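Local coordinates for protein alkane monooxygenase (Geobacillus thermodenitrificans, PDB 3B9N) that belongs to the luciferase-like monooxygenases, a family of enzymes built on a TIM-barrel fold, at residues A227-R232 and E242-G247; E252-F257 and E368-D373. All coordinates share one frame; numbering follows the deposited sequence.

Both contacts lie in the same beta-alpha barrel, their centres about 13 Å apart and joined in series along the chain: strand 243-246 of contact 1 leads through a short turn into helix 251-265 of contact 2. Contact 1 lies nearer the centre of the chain, about 10 Å from it, against about 19 Å for contact 2 (centre to centre). The two meet directly where L246 CG packs on F257 CB at 3.8 Å and where G247 O approaches L254 CD2 at 3.5 Å. Contact 1 lies at the C-terminal strand ends, the side where TIM-barrel enzymes generally carry their active sites, whereas contact 2 belongs to the outer helical layer.

Contact 1 of 2, residues A227-R232 and E242-G247; sequences AGMSER and ECVFLG
M229 and A227 meet the strand of E242-G247 across a right-handed beta-alpha-beta unit of the TIM barrel, in which strand 223-226, helix 231-240 and the parallel strand 243-246 follow one another. The two residues sit in the loop that leaves the first strand, and they approach the C-terminal end of the second in different ways. A227 comes with its methyl group and alpha carbon: CB lies 4.0 Å from F245 CB, and CA points its hydrogen at the F245 carbonyl, a CH-O contact with CA 3.6 Å from O and an angle of 141° at the hydrogen. The F245 ring leads away from this meeting into the barrel interior, where it stacks on F278 and meets F55 edge-to-face.

M229 directs its beta carbon toward the strand and then curls. CG stands opposite its own carbonyl carbon (chi1 -78°), and bends at the next two torsions fold the thioether alongside L246 and G247, so that SD comes 3.8 Å from L246 CA. The terminal methyl CE then turns back toward the preceding residues: it touches V244 CG1 at 4.0 Å and reaches past L246 CA toward L246 CD1 at 4.3 Å. V244 and L246 also pack on I261 of helix 251-265 and on M277 of strand 276-285, and M229 lays its thioether and methyl beside these buried side chains. Beyond it S230 is the N-cap of helix 231-240, its OG bonded to G233 N and also to H154 NE2. The single hydrogen bond between the two segments is weak: G247 N gives its hydrogen to M229 SD at 3.4 Å, bent to 150°.

Contact 2 of 2, residues E252-F257 and E368-D373; sequences ETLKFF and EEAGID
L254 and A370 form the tight part of this contact, in the outer layer of the TIM barrel, where helix 251-265 meets the C-terminal end of helix 356-370 and the turn after it. Helix 251-265 follows strand 243-246, helix 356-370 precedes strand 374-378, and strand 276-285 pairs with both of those strands. Both A370 and L254 aim their beta carbons at the opposite segment, and the two CB atoms come to 4.0 Å. The backbones are close here, K255 CA lying 4.6 Å from A370 CA, an approach consistent with the small methyl of A370. The gamma methyl CG2 of I372 touches L254 CB from the barrel side, at 4.4 Å. L254 and I372 both go on to A279 of strand 276-285 and to L366, so the apolar patch is buried between the helices and the sheet. At G371 (phi 78°) the chain leaves the helical path, and I372 and D373 follow toward the sheet; D373 OD1 bonds to M277 N.

Outward, the packing thins. K255 keeps CG anti to its backbone N (chi1 -162°). Its CA lies 3.9 Å from A370 O, and along the stem CG is 4.2 Å from the same oxygen and CD 4.2 Å from E369 O. A bend at chi3 (68°) then helps carry the end of the chain away from the other segment. Its ammonium NZ stops 8.3 Å from E369 OE2, too far for a salt bridge, and both exposed residues, K255 and E369, touch a crystal neighbour.

No hydrogen bond or ion pair spans the two segments, so their direct cohesion probably rests on apolar contact, chiefly A370 against L254, with the opposite charges outside adding at most a weak, solvent-screened attraction.

Contact 1 of 2, residues A227-R232 and E242-G247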
ATOM      1  N   ALA A 227       0.425   3.779  -5.726  1.00 33.02           N
ATOM      2  CA  ALA A 227      -0.351   2.793  -6.470  1.00 34.28           C
ATOM      3  C   ALA A 227      -1.289   3.420  -7.501  1.00 35.14           C
ATOM      4  O   ALA A 227      -1.981   2.706  -8.222  1.00 36.66           O
ATOM      5  CB  ALA A 227      -1.153   1.921  -5.499  1.00 32.55           C
ATOM      6  N   GLY A 228      -1.324   4.747  -7.563  1.00 36.09           N
ATOM      7  CA  GLY A 228      -2.184   5.400  -8.533  1.00 35.35           C
ATOM      8  C   GLY A 228      -1.796   4.927  -9.920  1.00 36.70           C
ATOM      9  O   GLY A 228      -0.641   5.084 -10.322  1.00 36.21           O
ATOM     10  N   MET A 229      -2.744   4.342 -10.650  1.00 36.85           N
ATOM     11  CA  MET A 229      -2.463   3.834 -11.992  1.00 37.76           C
ATOM     12  C   MET A 229      -2.990   4.708 -13.126  1.00 37.76           C
ATOM     13  O   MET A 229      -2.903   4.334 -14.294  1.00 38.72           O
ATOM     14  CB  MET A 229      -2.999   2.403 -12.143  1.00 38.54           C
ATOM     15  CG  MET A 229      -2.115   1.330 -11.505  1.00 39.63           C
ATOM     16  SD  MET A 229      -0.417   1.263 -12.189  1.00 44.58           S
ATOM     17  CE  MET A 229       0.505   2.167 -10.918  1.00 39.79           C
ATOM     18  N   SER A 230      -3.539   5.871 -12.790  1.00 37.87           N
ATOM     19  CA  SER A 230      -4.030   6.786 -13.813  1.00 36.19           C
ATOM     20  C   SER A 230      -2.784   7.409 -14.419  1.00 34.58           C
ATOM     21  O   SER A 230      -1.667   7.132 -13.972  1.00 31.85           O
ATOM     22  CB  SER A 230      -4.896   7.881 -13.190  1.00 36.37           C
ATOM     23  OG  SER A 230      -4.151   8.671 -12.279  1.00 38.27           O
ATOM     24  N   GLU A 231      -2.949   8.239 -15.437  1.00 34.52           N
ATOM     25  CA  GLU A 231      -1.770   8.859 -16.006  1.00 35.53           C
ATOM     26  C   GLU A 231      -1.143   9.744 -14.941  1.00 33.83           C
ATOM     27  O   GLU A 231       0.001   9.538 -14.545  1.00 31.59           O
ATOM     28  CB  GLU A 231      -2.132   9.691 -17.222  1.00 38.59           C
ATOM     29  CG  GLU A 231      -2.416   8.869 -18.441  1.00 44.96           C
ATOM     30  CD  GLU A 231      -2.406   9.719 -19.680  1.00 48.89           C
ATOM     31  OE1 GLU A 231      -1.439  10.505 -19.841  1.00 50.77           O
ATOM     32  OE2 GLU A 231      -3.356   9.600 -20.487  1.00 50.06           O
ATOM     33  N   ARG A 232      -1.906  10.721 -14.467  1.00 32.14           N
ATOM     34  CA  ARG A 232      -1.416  11.615 -13.432  1.00 32.68           C
ATOM     35  C   ARG A 232      -0.898  10.780 -12.260  1.00 32.02           C
ATOM     36  O   ARG A 232       0.114  11.117 -11.640  1.00 29.82           O
ATOM     37  CB  ARG A 232      -2.538  12.539 -12.959  1.00 33.72           C
ATOM     38  CG  ARG A 232      -2.075  13.635 -12.009  1.00 36.53           C
ATOM     39  CD  ARG A 232      -1.135  14.632 -12.691  1.00 35.08           C
ATOM     40  NE  ARG A 232      -0.643  15.650 -11.760  1.00 36.56           N
ATOM     41  CZ  ARG A 232       0.286  15.435 -10.828  1.00 36.14           C
ATOM     42  NH1 ARG A 232       0.840  14.233 -10.692  1.00 34.29           N
ATOM     43  NH2 ARG A 232       0.657  16.425 -10.024  1.00 32.23           N
ATOM     44  N   GLU A 242       9.087   5.059  -4.199  1.00 27.13           N
ATOM     45  CA  GLU A 242      10.270   4.222  -4.086  1.00 27.72           C
ATOM     46  C   GLU A 242       9.759   2.834  -4.411  1.00 26.28           C
ATOM     47  O   GLU A 242      10.482   1.988  -4.935  1.00 26.56           O
ATOM     48  CB  GLU A 242      10.830   4.243  -2.669  1.00 29.28           C
ATOM     49  CG  GLU A 242      11.158   5.633  -2.162  1.00 32.23           C
ATOM     50  CD  GLU A 242      11.713   5.626  -0.749  1.00 34.62           C
ATOM     51  OE1 GLU A 242      12.911   5.295  -0.571  1.00 35.67           O
ATOM     52  OE2 GLU A 242      10.943   5.943   0.185  1.00 35.09           O
ATOM     53  N   CYS A 243       8.493   2.609  -4.081  1.00 25.26           N
ATOM     54  CA  CYS A 243       7.833   1.341  -4.361  1.00 25.18           C
ATOM     55  C   CYS A 243       6.506   1.695  -5.014  1.00 26.42           C
ATOM     56  O   CYS A 243       5.671   2.387  -4.423  1.00 25.79           O
ATOM     57  CB  CYS A 243       7.580   0.542  -3.073  1.00 24.29           C
ATOM     58  SG  CYS A 243       9.067  -0.080  -2.233  1.00 28.06           S
ATOM     59  N   VAL A 244       6.322   1.247  -6.248  1.00 26.31           N
ATOM     60  CA  VAL A 244       5.086   1.516  -6.958  1.00 27.80           C
ATOM     61  C   VAL A 244       4.315   0.220  -7.168  1.00 27.93           C
ATOM     62  O   VAL A 244       4.869  -0.776  -7.638  1.00 27.63           O
ATOM     63  CB  VAL A 244       5.370   2.157  -8.316  1.00 27.04           C
ATOM     64  CG1 VAL A 244       4.067   2.446  -9.044  1.00 26.80           C
ATOM     65  CG2 VAL A 244       6.163   3.423  -8.116  1.00 26.57           C
ATOM     66  N   PHE A 245       3.038   0.218  -6.808  1.00 28.64           N
ATOM     67  CA  PHE A 245       2.235  -0.980  -6.990  1.00 31.64           C
ATOM     68  C   PHE A 245       1.449  -0.874  -8.282  1.00 32.17           C
ATOM     69  O   PHE A 245       0.497  -0.103  -8.395  1.00 34.35           O
ATOM     70  CB  PHE A 245       1.339  -1.187  -5.772  1.00 33.97           C
ATOM     71  CG  PHE A 245       2.110  -1.566  -4.547  1.00 37.24           C
ATOM     72  CD1 PHE A 245       2.978  -0.651  -3.948  1.00 36.43           C
ATOM     73  CD2 PHE A 245       2.057  -2.869  -4.052  1.00 38.00           C
ATOM     74  CE1 PHE A 245       3.786  -1.028  -2.881  1.00 39.08           C
ATOM     75  CE2 PHE A 245       2.863  -3.259  -2.982  1.00 38.86           C
ATOM     76  CZ  PHE A 245       3.729  -2.338  -2.399  1.00 39.46           C
ATOM     77  N   LEU A 246       1.890  -1.658  -9.260  1.00 31.88           N
ATOM     78  CA  LEU A 246       1.324  -1.688 -10.607  1.00 32.36           C
ATOM     79  C   LEU A 246       0.073  -2.532 -10.800  1.00 30.86           C
ATOM     80  O   LEU A 246      -0.115  -3.557 -10.147  1.00 30.22           O
ATOM     81  CB  LEU A 246       2.393  -2.184 -11.583  1.00 31.43           C
ATOM     82  CG  LEU A 246       3.609  -1.313 -11.930  1.00 34.00           C
ATOM     83  CD1 LEU A 246       4.006  -0.402 -10.772  1.00 36.00           C
ATOM     84  CD2 LEU A 246       4.759  -2.238 -12.322  1.00 34.29           C
ATOM     85  N   GLY A 247      -0.780  -2.089 -11.714  1.00 31.10           N
ATOM     86  CA  GLY A 247      -1.983  -2.833 -12.020  1.00 32.96           C
ATOM     87  C   GLY A 247      -1.595  -3.794 -13.126  1.00 34.29           C
ATOM     88  O   GLY A 247      -0.620  -3.550 -13.833  1.00 32.58           O
TER

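Contact 2 of 2, residues E252-F257 and E368-D373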
ATOM      1  N   GLU A 252       2.850  -8.660 -20.488  1.00 45.01           N
ATOM      2  CA  GLU A 252       2.722  -7.477 -21.322  1.00 46.76           C
ATOM      3  C   GLU A 252       2.292  -6.255 -20.519  1.00 45.95           C
ATOM      4  O   GLU A 252       3.014  -5.267 -20.460  1.00 45.71           O
ATOM      5  CB  GLU A 252       1.729  -7.727 -22.457  1.00 49.61           C
ATOM      6  CG  GLU A 252       2.048  -8.951 -23.309  1.00 55.18           C
ATOM      7  CD  GLU A 252       1.732 -10.269 -22.605  1.00 58.99           C
ATOM      8  OE1 GLU A 252       2.556 -11.199 -22.701  1.00 62.69           O
ATOM      9  OE2 GLU A 252       0.661 -10.388 -21.969  1.00 60.36           O
ATOM     10  N   THR A 253       1.125  -6.329 -19.889  1.00 44.86           N
ATOM     11  CA  THR A 253       0.597  -5.210 -19.105  1.00 43.56           C
ATOM     12  C   THR A 253       1.603  -4.681 -18.085  1.00 42.01           C
ATOM     13  O   THR A 253       1.938  -3.494 -18.076  1.00 42.67           O
ATOM     14  CB  THR A 253      -0.697  -5.609 -18.342  1.00 44.47           C
ATOM     15  OG1 THR A 253      -1.644  -6.185 -19.253  1.00 42.78           O
ATOM     16  CG2 THR A 253      -1.324  -4.375 -17.688  1.00 44.50           C
ATOM     17  N   LEU A 254       2.071  -5.562 -17.212  1.00 40.19           N
ATOM     18  CA  LEU A 254       3.033  -5.159 -16.200  1.00 39.40           C
ATOM     19  C   LEU A 254       4.267  -4.567 -16.857  1.00 39.93           C
ATOM     20  O   LEU A 254       4.758  -3.522 -16.441  1.00 38.80           O
ATOM     21  CB  LEU A 254       3.433  -6.358 -15.342  1.00 38.76           C
ATOM     22  CG  LEU A 254       2.309  -7.045 -14.560  1.00 38.77           C
ATOM     23  CD1 LEU A 254       2.830  -8.336 -13.936  1.00 39.42           C
ATOM     24  CD2 LEU A 254       1.780  -6.095 -13.495  1.00 38.13           C
ATOM     25  N   LYS A 255       4.754  -5.238 -17.892  1.00 41.51           N
ATOM     26  CA  LYS A 255       5.947  -4.797 -18.604  1.00 41.41           C
ATOM     27  C   LYS A 255       5.771  -3.383 -19.130  1.00 40.95           C
ATOM     28  O   LYS A 255       6.730  -2.623 -19.227  1.00 40.78           O
ATOM     29  CB  LYS A 255       6.248  -5.744 -19.770  1.00 42.86           C
ATOM     30  CG  LYS A 255       7.670  -5.645 -20.312  1.00 45.29           C
ATOM     31  CD  LYS A 255       7.840  -6.494 -21.569  1.00 47.63           C
ATOM     32  CE  LYS A 255       7.036  -5.919 -22.732  1.00 49.93           C
ATOM     33  NZ  LYS A 255       7.091  -6.760 -23.957  1.00 52.46           N
ATOM     34  N   PHE A 256       4.530  -3.037 -19.455  1.00 41.42           N
ATOM     35  CA  PHE A 256       4.207  -1.719 -19.990  1.00 41.30           C
ATOM     36  C   PHE A 256       4.356  -0.629 -18.935  1.00 40.94           C
ATOM     37  O   PHE A 256       5.042   0.368 -19.160  1.00 41.09           O
ATOM     38  CB  PHE A 256       2.778  -1.711 -20.551  1.00 41.91           C
ATOM     39  CG  PHE A 256       2.339  -0.374 -21.074  1.00 41.98           C
ATOM     40  CD1 PHE A 256       2.789   0.090 -22.307  1.00 42.19           C
ATOM     41  CD2 PHE A 256       1.491   0.432 -20.323  1.00 42.07           C
ATOM     42  CE1 PHE A 256       2.407   1.345 -22.779  1.00 42.28           C
ATOM     43  CE2 PHE A 256       1.104   1.683 -20.782  1.00 41.19           C
ATOM     44  CZ  PHE A 256       1.562   2.141 -22.017  1.00 41.61           C
ATOM     45  N   PHE A 257       3.713  -0.823 -17.789  1.00 40.95           N
ATOM     46  CA  PHE A 257       3.777   0.152 -16.701  1.00 40.86           C
ATOM     47  C   PHE A 257       5.195   0.387 -16.199  1.00 40.48           C
ATOM     48  O   PHE A 257       5.639   1.528 -16.073  1.00 39.17           O
ATOM     49  CB  PHE A 257       2.891  -0.308 -15.547  1.00 42.24           C
ATOM     50  CG  PHE A 257       1.426  -0.190 -15.832  1.00 43.56           C
ATOM     51  CD1 PHE A 257       0.530  -1.112 -15.307  1.00 44.40           C
ATOM     52  CD2 PHE A 257       0.937   0.863 -16.601  1.00 44.43           C
ATOM     53  CE1 PHE A 257      -0.837  -0.991 -15.545  1.00 45.42           C
ATOM     54  CE2 PHE A 257      -0.427   0.993 -16.845  1.00 45.52           C
ATOM     55  CZ  PHE A 257      -1.316   0.063 -16.314  1.00 45.02           C
ATOM     56  N   GLU A 368      10.906 -12.497 -13.992  1.00 36.64           N
ATOM     57  CA  GLU A 368      11.943 -12.622 -15.009  1.00 37.17           C
ATOM     58  C   GLU A 368      11.526 -12.161 -16.401  1.00 36.87           C
ATOM     59  O   GLU A 368      12.383 -11.881 -17.239  1.00 36.53           O
ATOM     60  CB  GLU A 368      12.454 -14.069 -15.086  1.00 38.31           C
ATOM     61  CG  GLU A 368      12.875 -14.658 -13.738  1.00 42.51           C
ATOM     62  CD  GLU A 368      13.730 -15.917 -13.862  1.00 45.36           C
ATOM     63  OE1 GLU A 368      13.440 -16.780 -14.726  1.00 46.99           O
ATOM     64  OE2 GLU A 368      14.694 -16.045 -13.074  1.00 45.90           O
ATOM     65  N   GLU A 369      10.223 -12.064 -16.656  1.00 36.10           N
ATOM     66  CA  GLU A 369       9.750 -11.649 -17.978  1.00 36.05           C
ATOM     67  C   GLU A 369       9.083 -10.281 -18.013  1.00 35.29           C
ATOM     68  O   GLU A 369       8.952  -9.686 -19.077  1.00 35.23           O
ATOM     69  CB  GLU A 369       8.787 -12.693 -18.533  1.00 36.27           C
ATOM     70  CG  GLU A 369       9.373 -14.085 -18.545  1.00 39.13           C
ATOM     71  CD  GLU A 369      10.509 -14.231 -19.533  1.00 40.00           C
ATOM     72  OE1 GLU A 369      11.292 -15.202 -19.407  1.00 42.53           O
ATOM     73  OE2 GLU A 369      10.605 -13.382 -20.445  1.00 40.67           O
ATOM     74  N   ALA A 370       8.652  -9.785 -16.861  1.00 34.93           N
ATOM     75  CA  ALA A 370       8.007  -8.480 -16.806  1.00 35.56           C
ATOM     76  C   ALA A 370       8.963  -7.475 -16.185  1.00 34.89           C
ATOM     77  O   ALA A 370       8.791  -6.267 -16.336  1.00 36.60           O
ATOM     78  CB  ALA A 370       6.707  -8.549 -15.998  1.00 35.14           C
ATOM     79  N   GLY A 371       9.970  -7.985 -15.484  1.00 33.62           N
ATOM     80  CA  GLY A 371      10.952  -7.118 -14.863  1.00 32.35           C
ATOM     81  C   GLY A 371      10.495  -6.465 -13.575  1.00 32.49           C
ATOM     82  O   GLY A 371      10.991  -5.396 -13.199  1.00 34.07           O
ATOM     83  N   ILE A 372       9.547  -7.099 -12.894  1.00 30.88           N
ATOM     84  CA  ILE A 372       9.050  -6.560 -11.641  1.00 31.37           C
ATOM     85  C   ILE A 372      10.021  -6.974 -10.533  1.00 30.10           C
ATOM     86  O   ILE A 372      10.780  -7.929 -10.702  1.00 30.60           O
ATOM     87  CB  ILE A 372       7.612  -7.068 -11.349  1.00 31.19           C
ATOM     88  CG1 ILE A 372       7.624  -8.536 -10.935  1.00 32.05           C
ATOM     89  CG2 ILE A 372       6.766  -6.933 -12.600  1.00 30.44           C
ATOM     90  CD1 ILE A 372       6.248  -9.095 -10.706  1.00 32.14           C
ATOM     91  N   ASP A 373       9.998  -6.250  -9.415  1.00 27.87           N
ATOM     92  CA  ASP A 373      10.895  -6.509  -8.293  1.00 27.36           C
ATOM     93  C   ASP A 373      10.244  -7.230  -7.131  1.00 27.19           C
ATOM     94  O   ASP A 373      10.924  -7.804  -6.285  1.00 28.89           O
ATOM     95  CB  ASP A 373      11.480  -5.196  -7.773  1.00 26.36           C
ATOM     96  CG  ASP A 373      12.209  -4.418  -8.842  1.00 26.77           C
ATOM     97  OD1 ASP A 373      11.657  -3.405  -9.324  1.00 25.12           O
ATOM     98  OD2 ASP A 373      13.329  -4.832  -9.200  1.00 26.97           O
TER